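Local coordinates for protein Sec-alkylsulfatase (Pseudomonas sp., PDB 4AXH) that hydrolyses (R)-secondary-alkyl sulfates to (S)-alcohols with strict inversion of configuration, as a zinc-dependent homodimeric alkylsulfatase of the metallo-beta-lactamase superfamily, at residues 450-455 and 488-493; 467-472 and 498-503; 195-200 and 263-268; 154-159 and 189-194. All blocks are in the same frame, centred on the assembly; numbering follows the deposited sequence.

Contact 1 of 4, residues 450-455 and 488-493; sequences AGKRYV and VFADPA
Gly451 brings the bare backbone of helix 447-457 against Ala490, the last residue of helix 477-490: its C atom lies 3.8 Å from Ala490 CB. With no side chain at Gly451 the two backbones come close, and one residue on, the CA atoms of Lys452 and Ala490 are 4.6 Å apart. Lys452 then runs over the Ala490 end of that helix. Its CG rests on the alanine methyl, 3.8 Å from Ala490 CB, and two bends, at chi2 (-96°) and at chi4 (59°), fold the rest of the chain over the Ala490 carbonyl. CE passes beside the carbonyl oxygen, and Lys452 NZ gives Ala490 O a weak hydrogen bond of 3.0 Å. Tyr454 faces elsewhere: its hydroxyl bonds to His486 and Gln482 of the second subunit, which places this helix pair in the dimerisation region. Val455, one turn on from Gly451, adds a looser apolar touch, CG2 to Ala490 CB at 4.4 Å, and packs as well on His486 and Leu487 of its own chain. Through its weak bond to Ala490 O, the exposed Lys452 ammonium sits at the C-terminal end of helix 477-490, where it would probably be favoured by the partial negative charge of the terminal carbonyls, while Asp491, with OD1 6.7 Å from Lys452 NZ, is too distant for a salt bridge.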
loop_
_atom_site.group_PDB
_atom_site.type_symbol
_atom_site.label_atom_id
_atom_site.label_comp_id
_atom_site.label_asym_id
_atom_site.label_seq_id
_atom_site.Cartn_x
_atom_site.Cartn_y
_atom_site.Cartn_z
ATOM N N ALA A 450 6.729 16.989 18.508
ATOM C CA ALA A 450 7.137 15.857 19.326
ATOM C C ALA A 450 8.524 16.113 19.923
ATOM O O ALA A 450 8.717 15.938 21.129
ATOM C CB ALA A 450 7.134 14.587 18.492
ATOM N N GLY A 451 9.443 16.588 19.077
ATOM C CA GLY A 451 10.822 16.907 19.435
ATOM C C GLY A 451 10.966 17.861 20.600
ATOM O O GLY A 451 11.795 17.645 21.482
ATOM N N LYS A 452 10.134 18.912 20.613
ATOM C CA LYS A 452 10.093 19.936 21.663
ATOM C C LYS A 452 9.662 19.333 23.018
ATOM O O LYS A 452 10.363 19.523 24.014
ATOM C CB LYS A 452 9.170 21.109 21.239
ATOM C CG LYS A 452 9.882 22.242 20.495
ATOM C CD LYS A 452 10.269 23.397 21.452
ATOM C CE LYS A 452 11.191 24.446 20.859
ATOM N NZ LYS A 452 10.623 25.110 19.645
ATOM N N ARG A 453 8.533 18.579 23.029
ATOM C CA ARG A 453 7.959 17.901 24.195
ATOM C C ARG A 453 8.868 16.829 24.759
ATOM O O ARG A 453 8.949 16.685 25.979
ATOM C CB ARG A 453 6.596 17.295 23.855
ATOM C CG ARG A 453 5.485 18.323 23.757
ATOM C CD ARG A 453 4.144 17.641 23.623
ATOM N NE ARG A 453 3.028 18.512 23.991
ATOM C CZ ARG A 453 2.433 19.348 23.151
ATOM N NH1 ARG A 453 2.859 19.457 21.903
ATOM N NH2 ARG A 453 1.414 20.094 23.558
ATOM N N TYR A 454 9.545 16.076 23.887
ATOM C CA TYR A 454 10.452 15.025 24.320
ATOM C C TYR A 454 11.717 15.611 24.956
ATOM O O TYR A 454 12.091 15.173 26.041
ATOM C CB TYR A 454 10.792 14.053 23.177
ATOM C CG TYR A 454 9.790 12.926 22.973
ATOM C CD1 TYR A 454 9.739 11.842 23.844
ATOM C CD2 TYR A 454 8.946 12.911 21.867
ATOM C CE1 TYR A 454 8.842 10.789 23.636
ATOM C CE2 TYR A 454 8.042 11.872 21.656
ATOM C CZ TYR A 454 7.992 10.812 22.538
ATOM O OH TYR A 454 7.082 9.813 22.285
ATOM N N VAL A 455 12.351 16.622 24.306
ATOM C CA VAL A 455 13.561 17.329 24.791
ATOM C C VAL A 455 13.310 17.897 26.201
ATOM O O VAL A 455 14.136 17.711 27.094
ATOM C CB VAL A 455 14.086 18.393 23.768
ATOM C CG1 VAL A 455 15.110 19.340 24.394
ATOM C CG2 VAL A 455 14.680 17.718 22.535
ATOM N N VAL A 488 17.278 18.493 16.978
ATOM C CA VAL A 488 17.388 19.195 15.690
ATOM C C VAL A 488 16.020 19.749 15.230
ATOM O O VAL A 488 15.968 20.884 14.779
ATOM C CB VAL A 488 18.144 18.363 14.605
ATOM C CG1 VAL A 488 18.032 18.984 13.208
ATOM C CG2 VAL A 488 19.607 18.184 14.991
ATOM N N PHE A 489 14.919 18.997 15.418
ATOM C CA PHE A 489 13.588 19.488 15.047
ATOM C C PHE A 489 13.023 20.529 16.026
ATOM O O PHE A 489 12.326 21.445 15.593
ATOM C CB PHE A 489 12.620 18.334 14.773
ATOM C CG PHE A 489 12.729 17.835 13.355
ATOM C CD1 PHE A 489 13.794 17.031 12.962
ATOM C CD2 PHE A 489 11.788 18.198 12.399
ATOM C CE1 PHE A 489 13.913 16.599 11.637
ATOM C CE2 PHE A 489 11.891 17.743 11.082
ATOM C CZ PHE A 489 12.958 16.954 10.708
ATOM N N ALA A 490 13.358 20.413 17.328
ATOM C CA ALA A 490 12.941 21.354 18.365
ATOM C C ALA A 490 13.642 22.700 18.156
ATOM O O ALA A 490 13.039 23.749 18.384
ATOM C CB ALA A 490 13.283 20.798 19.742
ATOM N N ASP A 491 14.909 22.658 17.702
ATOM C CA ASP A 491 15.758 23.816 17.443
ATOM C C ASP A 491 16.847 23.437 16.435
ATOM O O ASP A 491 17.882 22.900 16.845
ATOM C CB ASP A 491 16.371 24.334 18.761
ATOM C CG ASP A 491 17.392 25.445 18.594
ATOM O OD1 ASP A 491 16.976 26.604 18.362
ATOM O OD2 ASP A 491 18.604 25.158 18.701
ATOM N N PRO A 492 16.661 23.713 15.118
ATOM C CA PRO A 492 17.716 23.362 14.142
ATOM C C PRO A 492 18.946 24.262 14.230
ATOM O O PRO A 492 19.921 24.059 13.496
ATOM C CB PRO A 492 17.009 23.456 12.786
ATOM C CG PRO A 492 15.552 23.690 13.094
ATOM C CD PRO A 492 15.503 24.320 14.444
ATOM N N ALA A 493 18.902 25.248 15.151
ATOM C CA ALA A 493 19.978 26.198 15.426
ATOM C C ALA A 493 21.110 25.571 16.260
ATOM O O ALA A 493 22.264 26.019 16.146
ATOM C CB ALA A 493 19.423 27.413 16.145
#

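Contact 2 of 4, residues 467-472 and 498-503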
loop_
_atom_site.group_PDB
_atom_site.type_symbol
_atom_site.label_atom_id
_atom_site.label_comp_id
_atom_site.label_asym_id
_atom_site.label_seq_id
_atom_site.Cartn_x
_atom_site.Cartn_y
_atom_site.Cartn_z
ATOM N N GLN A 467 23.282 13.038 27.086
ATOM C CA GLN A 467 22.734 11.707 26.834
ATOM C C GLN A 467 23.118 11.212 25.443
ATOM O O GLN A 467 23.427 10.033 25.275
ATOM C CB GLN A 467 21.216 11.731 26.949
ATOM C CG GLN A 467 20.720 11.828 28.370
ATOM C CD GLN A 467 19.290 11.404 28.432
ATOM O OE1 GLN A 467 18.923 10.331 27.940
ATOM N NE2 GLN A 467 18.455 12.238 29.033
ATOM N N MET A 468 23.078 12.110 24.456
ATOM C CA MET A 468 23.450 11.858 23.074
ATOM C C MET A 468 24.939 11.486 23.035
ATOM O O MET A 468 25.308 10.517 22.357
ATOM C CB MET A 468 23.237 13.136 22.255
ATOM C CG MET A 468 22.414 12.965 21.005
ATOM S SD MET A 468 22.464 14.442 19.931
ATOM C CE MET A 468 21.376 15.551 20.853
ATOM N N ARG A 469 25.792 12.248 23.776
ATOM C CA ARG A 469 27.239 12.019 23.839
ATOM C C ARG A 469 27.556 10.653 24.449
ATOM O O ARG A 469 28.463 9.962 23.971
ATOM C CB ARG A 469 27.970 13.166 24.562
ATOM C CG ARG A 469 28.246 14.373 23.650
ATOM C CD ARG A 469 29.369 15.287 24.131
ATOM N NE ARG A 469 29.930 16.103 23.045
ATOM C CZ ARG A 469 29.502 17.319 22.700
ATOM N NH1 ARG A 469 28.487 17.884 23.350
ATOM N NH2 ARG A 469 30.078 17.975 21.696
ATOM N N ALA A 470 26.755 10.241 25.459
ATOM C CA ALA A 470 26.892 8.958 26.156
ATOM C C ALA A 470 26.626 7.815 25.190
ATOM O O ALA A 470 27.423 6.877 25.135
ATOM C CB ALA A 470 25.933 8.889 27.337
ATOM N N ALA A 471 25.534 7.931 24.386
ATOM C CA ALA A 471 25.109 6.966 23.364
ATOM C C ALA A 471 26.178 6.720 22.312
ATOM O O ALA A 471 26.362 5.570 21.924
ATOM C CB ALA A 471 23.815 7.416 22.707
ATOM N N ILE A 472 26.908 7.769 21.874
ATOM C CA ILE A 472 27.960 7.594 20.873
ATOM C C ILE A 472 29.166 6.848 21.460
ATOM O O ILE A 472 29.674 5.917 20.832
ATOM C CB ILE A 472 28.302 8.872 20.026
ATOM C CG1 ILE A 472 29.374 9.756 20.653
ATOM C CG2 ILE A 472 27.065 9.676 19.602
ATOM C CD1 ILE A 472 30.753 9.620 19.997
ATOM N N ARG A 498 23.305 19.029 15.820
ATOM C CA ARG A 498 23.403 18.729 14.399
ATOM C C ARG A 498 24.664 17.921 14.103
ATOM O O ARG A 498 24.576 16.881 13.448
ATOM C CB ARG A 498 23.437 20.023 13.584
ATOM C CG ARG A 498 22.137 20.804 13.565
ATOM C CD ARG A 498 22.355 22.137 12.869
ATOM N NE ARG A 498 22.421 21.993 11.411
ATOM C CZ ARG A 498 21.383 22.138 10.596
ATOM N NH1 ARG A 498 20.185 22.445 11.085
ATOM N NH2 ARG A 498 21.533 21.984 9.284
ATOM N N ALA A 499 25.832 18.403 14.591
ATOM C CA ALA A 499 27.144 17.787 14.375
ATOM C C ALA A 499 27.205 16.395 14.975
ATOM O O ALA A 499 27.781 15.496 14.363
ATOM C CB ALA A 499 28.245 18.660 14.963
ATOM N N LEU A 500 26.581 16.218 16.159
ATOM C CA LEU A 500 26.528 14.961 16.886
ATOM C C LEU A 500 25.652 13.987 16.163
ATOM O O LEU A 500 26.130 12.894 15.863
ATOM C CB LEU A 500 26.058 15.180 18.333
ATOM C CG LEU A 500 27.140 15.223 19.465
ATOM C CD1 LEU A 500 28.557 15.478 18.952
ATOM C CD2 LEU A 500 26.771 16.228 20.531
ATOM N N GLN A 501 24.404 14.390 15.797
ATOM C CA GLN A 501 23.504 13.509 15.045
ATOM C C GLN A 501 24.110 13.101 13.700
ATOM O O GLN A 501 23.939 11.953 13.290
ATOM C CB GLN A 501 22.112 14.097 14.871
ATOM C CG GLN A 501 21.045 12.999 14.800
ATOM C CD GLN A 501 19.836 13.333 13.940
ATOM O OE1 GLN A 501 19.730 14.562 13.436
ATOM N NE2 GLN A 501 18.970 12.484 13.705
ATOM N N ALA A 502 24.871 14.003 13.055
ATOM C CA ALA A 502 25.546 13.719 11.788
ATOM C C ALA A 502 26.652 12.704 12.006
ATOM O O ALA A 502 26.802 11.798 11.182
ATOM C CB ALA A 502 26.103 14.989 11.184
ATOM N N ASP A 503 27.377 12.808 13.140
ATOM C CA ASP A 503 28.478 11.910 13.521
ATOM C C ASP A 503 27.989 10.481 13.764
ATOM O O ASP A 503 28.626 9.531 13.304
ATOM C CB ASP A 503 29.234 12.445 14.766
ATOM C CG ASP A 503 30.281 13.545 14.516
ATOM O OD1 ASP A 503 30.251 14.173 13.426
ATOM O OD2 ASP A 503 31.139 13.768 15.408
#
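Arg469 lays its guanidinium group across the isobutyl end of Leu500, whose CD2 sits 3.6 Å from the guanidinium plane and over its centre. The methyl thus meets a face of the flat group, with Leu500 CD2 3.7 Å from Arg469 CZ and much the same distance from NH1. The two side chains cross at about a right angle. The arginine gets there by leaving its helix with CG anti to the carbonyl carbon (chi1 -82°) and then staying extended from CG to NE. Met468 approaches Leu500 nearer the backbone: a nearly straight chi2 (-169°) carries its sulfur outward, and Met468 SD lies 4.0 Å from Leu500 CB. Leu500 thus touches two consecutive residues of helix 461-474, one buried and apolar, the other exposed and charged. The two helices belong to the all-helical dimerisation region, related to the TPR clan, and these segments run in broadly the same direction, as expected when the chain has doubled back through helix 477-490 between them. Leu483 of that intervening helix also packs on Met468. The backbones of helices 461-474 and 495-511 stay apart, the nearest CA atoms being those of Met468 and Leu500 at 7.6 Å, and side chains alone bridge the gap, with no hydrogen bond across. Beyond the contact, Asp503 of helix 495-511 forms salt bridges with Arg529 and Lys35, while the side chain of Arg469 touches Glu30.

Contact 3 of 4, residues 195-200 and 263-268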
loop_
_atom_site.group_PDB
_atom_site.type_symbol
_atom_site.label_atom_id
_atom_site.label_comp_id
_atom_site.label_asym_id
_atom_site.label_seq_id
_atom_site.Cartn_x
_atom_site.Cartn_y
_atom_site.Cartn_z
ATOM N N ALA A 195 10.922 7.961 -35.923
ATOM C CA ALA A 195 10.500 7.859 -37.322
ATOM C C ALA A 195 10.632 6.407 -37.821
ATOM O O ALA A 195 9.697 5.914 -38.438
ATOM C CB ALA A 195 11.338 8.788 -38.196
ATOM N N ASP A 196 11.767 5.720 -37.510
ATOM C CA ASP A 196 12.036 4.335 -37.925
ATOM C C ASP A 196 11.093 3.343 -37.242
ATOM O O ASP A 196 10.741 2.321 -37.842
ATOM C CB ASP A 196 13.493 3.939 -37.645
ATOM C CG ASP A 196 14.549 4.714 -38.399
ATOM O OD1 ASP A 196 14.203 5.374 -39.392
ATOM O OD2 ASP A 196 15.736 4.618 -38.024
ATOM N N VAL A 197 10.702 3.647 -35.983
ATOM C CA VAL A 197 9.802 2.829 -35.187
ATOM C C VAL A 197 8.426 2.906 -35.835
ATOM O O VAL A 197 7.908 1.882 -36.270
ATOM C CB VAL A 197 9.818 3.234 -33.684
ATOM C CG1 VAL A 197 8.713 2.550 -32.883
ATOM C CG2 VAL A 197 11.173 2.946 -33.070
ATOM N N LYS A 198 7.886 4.130 -35.989
ATOM C CA LYS A 198 6.579 4.380 -36.595
ATOM C C LYS A 198 6.441 3.737 -37.999
ATOM O O LYS A 198 5.382 3.205 -38.328
ATOM C CB LYS A 198 6.257 5.879 -36.580
ATOM C CG LYS A 198 6.198 6.475 -35.165
ATOM C CD LYS A 198 5.397 7.776 -35.144
ATOM C CE LYS A 198 5.318 8.461 -33.794
ATOM N NZ LYS A 198 6.106 9.735 -33.778
ATOM N N ALA A 199 7.529 3.708 -38.766
ATOM C CA ALA A 199 7.608 3.117 -40.100
ATOM C C ALA A 199 7.675 1.570 -40.053
ATOM O O ALA A 199 7.404 0.910 -41.070
ATOM C CB ALA A 199 8.833 3.662 -40.841
ATOM N N GLY A 200 8.061 1.010 -38.904
ATOM C CA GLY A 200 8.182 -0.430 -38.736
ATOM C C GLY A 200 9.528 -0.978 -39.170
ATOM O O GLY A 200 9.691 -2.200 -39.259
ATOM N N ALA A 263 8.064 5.554 -28.014
ATOM C CA ALA A 263 6.906 4.672 -28.000
ATOM C C ALA A 263 7.155 3.311 -28.642
ATOM O O ALA A 263 7.760 3.244 -29.716
ATOM C CB ALA A 263 5.735 5.352 -28.666
ATOM N N PRO A 264 6.719 2.208 -27.988
ATOM C CA PRO A 264 6.884 0.877 -28.592
ATOM C C PRO A 264 6.007 0.640 -29.834
ATOM O O PRO A 264 5.001 1.306 -30.067
ATOM C CB PRO A 264 6.502 -0.077 -27.462
ATOM C CG PRO A 264 6.398 0.776 -26.235
ATOM C CD PRO A 264 6.012 2.111 -26.697
ATOM N N ASN A 265 6.436 -0.324 -30.631
ATOM C CA ASN A 265 5.865 -0.788 -31.884
ATOM C C ASN A 265 4.874 -1.914 -31.550
ATOM O O ASN A 265 3.679 -1.780 -31.790
ATOM C CB ASN A 265 7.017 -1.390 -32.683
ATOM C CG ASN A 265 7.022 -1.109 -34.126
ATOM O OD1 ASN A 265 7.789 -0.275 -34.588
ATOM N ND2 ASN A 265 6.259 -1.889 -34.888
ATOM N N VAL A 266 5.390 -3.030 -30.992
ATOM C CA VAL A 266 4.648 -4.244 -30.654
ATOM C C VAL A 266 4.547 -4.527 -29.147
ATOM O O VAL A 266 5.568 -4.676 -28.457
ATOM C CB VAL A 266 5.050 -5.465 -31.550
ATOM C CG1 VAL A 266 6.454 -5.333 -32.146
ATOM C CG2 VAL A 266 4.847 -6.811 -30.862
ATOM N N LEU A 267 3.304 -4.615 -28.658
ATOM C CA LEU A 267 2.952 -4.867 -27.261
ATOM C C LEU A 267 2.678 -6.331 -26.944
ATOM O O LEU A 267 1.874 -6.959 -27.627
ATOM C CB LEU A 267 1.719 -4.034 -26.894
ATOM C CG LEU A 267 2.005 -2.651 -26.312
ATOM C CD1 LEU A 267 0.941 -1.678 -26.686
ATOM C CD2 LEU A 267 2.130 -2.720 -24.797
ATOM N N ILE A 268 3.318 -6.861 -25.886
ATOM C CA ILE A 268 3.142 -8.232 -25.418
ATOM C C ILE A 268 1.923 -8.247 -24.495
ATOM O O ILE A 268 1.919 -7.597 -23.433
ATOM C CB ILE A 268 4.434 -8.795 -24.767
ATOM C CG1 ILE A 268 5.722 -8.431 -25.566
ATOM C CG2 ILE A 268 4.330 -10.302 -24.470
ATOM C CD1 ILE A 268 5.749 -8.764 -27.096
#
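The carbonyl oxygen of Val197 takes the backbone N of Gly200 in a 2.8 Å hydrogen bond, and the amide end of Asn265 comes up against the same oxygen from the other segment. Gly200 ends helix 194-199 in a Schellman motif, with a positive phi of 86° that glycine adopts readily. Val197 itself points into the contact. With CG1 anti to the backbone N (chi1 170°), that methyl is turned to the chain leading into strand 266-268 and lies 3.4 Å from Ala263 O. The Val197 and Asn265 side chains run antiparallel alongside one another, and their CA atoms are 6.3 Å apart. In the metallo-beta-lactamase fold of this domain, strand 266-268 is an edge strand of the large mixed sheet within the chain and runs parallel to strand 203-207, the strand that follows helix 194-199. Asn265 and Val266 hydrogen-bond through their backbones to Val204 of that neighbouring strand. Val197 also packs on Val204, as well as on Val262 and Ile192, burying its side chain between the helix and the sheet edge.

Contact 4 of 4, residues 154-159 and 189-194; sequences ETARAA and RGIIDE
Helix 153-164 is the crossover helix between the parallel strands 144-147 and 172-176 of the metallo-beta-lactamase fold, and here it meets the short, weakly bonded helix 188-191 that follows the zinc ligands Asp183 and His184. Gly190 brings the backbones together, its CA 5.9 Å from that of Arg157. Ile191 supplies the apolar wedge. Its CG2 methyl settles on the backbone of the crossover helix, 3.7 Å from Ala156 O and 3.8 Å from Arg157 N, with Ala156 CB beside it at 4.1 Å. Arg157 curls round the flank of this methyl: CG stands anti to the backbone N (chi1 -168°), and turns at chi2 (77°) and chi3 (-83°) bring NE to 3.8 Å from Ile191 CG2. The methyl touches the guanidinium at its edge, close to the plane. Just before that group, Arg157 CD rests 3.6 Å from Gly190 O. At the charged end NH1 forms a salt bridge with Asp161 of the same helix. The zinc site is not far off, the side chain of Ala156 being about 11 Å from those of Asp183 and His184. No hydrogen bond joins the two segments, so they meet through van der Waals contact centred on the Ile191 CG2 methyl, and the arginine contributes its carbon chain and guanidinium edge while Asp161 answers its charge.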
loop_
_atom_site.group_PDB
_atom_site.type_symbol
_atom_site.label_atom_id
_atom_site.label_comp_id
_atom_site.label_asym_id
_atom_site.label_seq_id
_atom_site.Cartn_x
_atom_site.Cartn_y
_atom_site.Cartn_z
ATOM N N GLU A 154 23.247 9.527 -23.612
ATOM C CA GLU A 154 24.722 9.547 -23.585
ATOM C C GLU A 154 25.299 8.198 -23.204
ATOM O O GLU A 154 26.283 7.775 -23.809
ATOM C CB GLU A 154 25.275 10.676 -22.672
ATOM C CG GLU A 154 24.796 12.080 -23.024
ATOM C CD GLU A 154 23.475 12.448 -22.386
ATOM O OE1 GLU A 154 22.806 11.543 -21.841
ATOM O OE2 GLU A 154 23.093 13.637 -22.446
ATOM N N THR A 155 24.666 7.500 -22.235
ATOM C CA THR A 155 25.108 6.170 -21.823
ATOM C C THR A 155 24.767 5.109 -22.868
ATOM O O THR A 155 25.636 4.297 -23.223
ATOM C CB THR A 155 24.830 5.872 -20.332
ATOM O OG1 THR A 155 23.437 5.946 -20.064
ATOM C CG2 THR A 155 25.590 6.806 -19.390
ATOM N N ALA A 156 23.552 5.177 -23.441
ATOM C CA ALA A 156 23.117 4.295 -24.536
ATOM C C ALA A 156 24.103 4.357 -25.698
ATOM O O ALA A 156 24.544 3.323 -26.202
ATOM C CB ALA A 156 21.748 4.715 -25.016
ATOM N N ARG A 157 24.490 5.578 -26.073
ATOM C CA ARG A 157 25.458 5.851 -27.137
ATOM C C ARG A 157 26.836 5.303 -26.798
ATOM O O ARG A 157 27.443 4.644 -27.635
ATOM C CB ARG A 157 25.519 7.375 -27.440
ATOM C CG ARG A 157 26.264 7.753 -28.701
ATOM C CD ARG A 157 25.476 7.501 -29.975
ATOM N NE ARG A 157 25.558 6.109 -30.439
ATOM C CZ ARG A 157 26.578 5.616 -31.121
ATOM N NH1 ARG A 157 27.620 6.389 -31.422
ATOM N NH2 ARG A 157 26.586 4.337 -31.485
ATOM N N ALA A 158 27.321 5.554 -25.579
ATOM C CA ALA A 158 28.620 5.057 -25.143
ATOM C C ALA A 158 28.685 3.524 -25.113
ATOM O O ALA A 158 29.681 2.963 -25.551
ATOM C CB ALA A 158 28.986 5.655 -23.793
ATOM N N ALA A 159 27.630 2.854 -24.610
ATOM C CA ALA A 159 27.537 1.385 -24.553
ATOM C C ALA A 159 27.673 0.764 -25.962
ATOM O O ALA A 159 28.506 -0.131 -26.198
ATOM C CB ALA A 159 26.205 0.991 -23.956
ATOM N N ARG A 189 16.173 7.226 -27.621
ATOM C CA ARG A 189 16.414 8.304 -28.616
ATOM C C ARG A 189 17.870 8.647 -28.908
ATOM O O ARG A 189 18.153 9.352 -29.873
ATOM C CB ARG A 189 15.594 9.580 -28.327
ATOM C CG ARG A 189 14.695 10.017 -29.497
ATOM C CD ARG A 189 13.891 11.260 -29.171
ATOM N NE ARG A 189 12.676 10.988 -28.395
ATOM C CZ ARG A 189 12.417 11.422 -27.149
ATOM N NH1 ARG A 189 13.302 12.180 -26.496
ATOM N NH2 ARG A 189 11.259 11.128 -26.563
ATOM N N GLY A 190 18.791 8.123 -28.103
ATOM C CA GLY A 190 20.219 8.367 -28.297
ATOM C C GLY A 190 20.815 7.404 -29.294
ATOM O O GLY A 190 21.885 7.671 -29.861
ATOM N N ILE A 191 20.120 6.288 -29.541
ATOM C CA ILE A 191 20.595 5.259 -30.483
ATOM C C ILE A 191 19.600 4.906 -31.622
ATOM O O ILE A 191 20.027 4.383 -32.660
ATOM C CB ILE A 191 21.157 4.012 -29.751
ATOM C CG1 ILE A 191 20.079 3.408 -28.796
ATOM C CG2 ILE A 191 22.461 4.395 -29.015
ATOM C CD1 ILE A 191 20.361 2.141 -28.204
ATOM N N ILE A 192 18.296 5.180 -31.427
ATOM C CA ILE A 192 17.273 4.940 -32.463
ATOM C C ILE A 192 16.386 6.182 -32.729
ATOM O O ILE A 192 16.315 7.089 -31.896
ATOM C CB ILE A 192 16.411 3.626 -32.268
ATOM C CG1 ILE A 192 15.540 3.710 -31.014
ATOM C CG2 ILE A 192 17.260 2.362 -32.268
ATOM C CD1 ILE A 192 14.208 3.845 -31.248
ATOM N N ASP A 193 15.677 6.181 -33.880
ATOM C CA ASP A 193 14.780 7.278 -34.243
ATOM C C ASP A 193 13.310 6.869 -34.238
ATOM O O ASP A 193 13.013 5.841 -34.824
ATOM C CB ASP A 193 15.194 7.854 -35.596
ATOM C CG ASP A 193 16.628 8.335 -35.618
ATOM O OD1 ASP A 193 17.008 9.138 -34.707
ATOM O OD2 ASP A 193 17.376 7.920 -36.539
ATOM N N GLU A 194 12.391 7.661 -33.589
ATOM C CA GLU A 194 10.971 7.290 -33.556
ATOM C C GLU A 194 10.403 7.181 -34.957
ATOM O O GLU A 194 9.543 6.315 -35.180
ATOM C CB GLU A 194 10.090 8.114 -32.579
ATOM C CG GLU A 194 8.628 7.657 -32.472
ATOM C CD GLU A 194 8.141 6.879 -31.255
ATOM O OE1 GLU A 194 8.078 7.497 -30.165
ATOM O OE2 GLU A 194 7.702 5.708 -31.409
#

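Along the chain contact 4 comes first and contact 3 next, both inside the metallo-beta-lactamase domain; contacts 1 and 2 follow with their segments interleaved in the helical dimerisation region. Contacts 4 and 3, with centres about 16 Å apart, share the run from helix 188-191 to helix 194-199 and touch where Val197 packs on Ile192. Contacts 1 and 2 have centres about 14 Å apart, meet through Pro492 O and Arg498 NH1, and both reach the second subunit. About 48 to 57 Å separates the centres of the two groups, on opposite sides of the chain's centre: one pair borders the sheet of the zinc-binding domain, the other lies in the helical region that touches the second subunit, consistent with its dimerisation role.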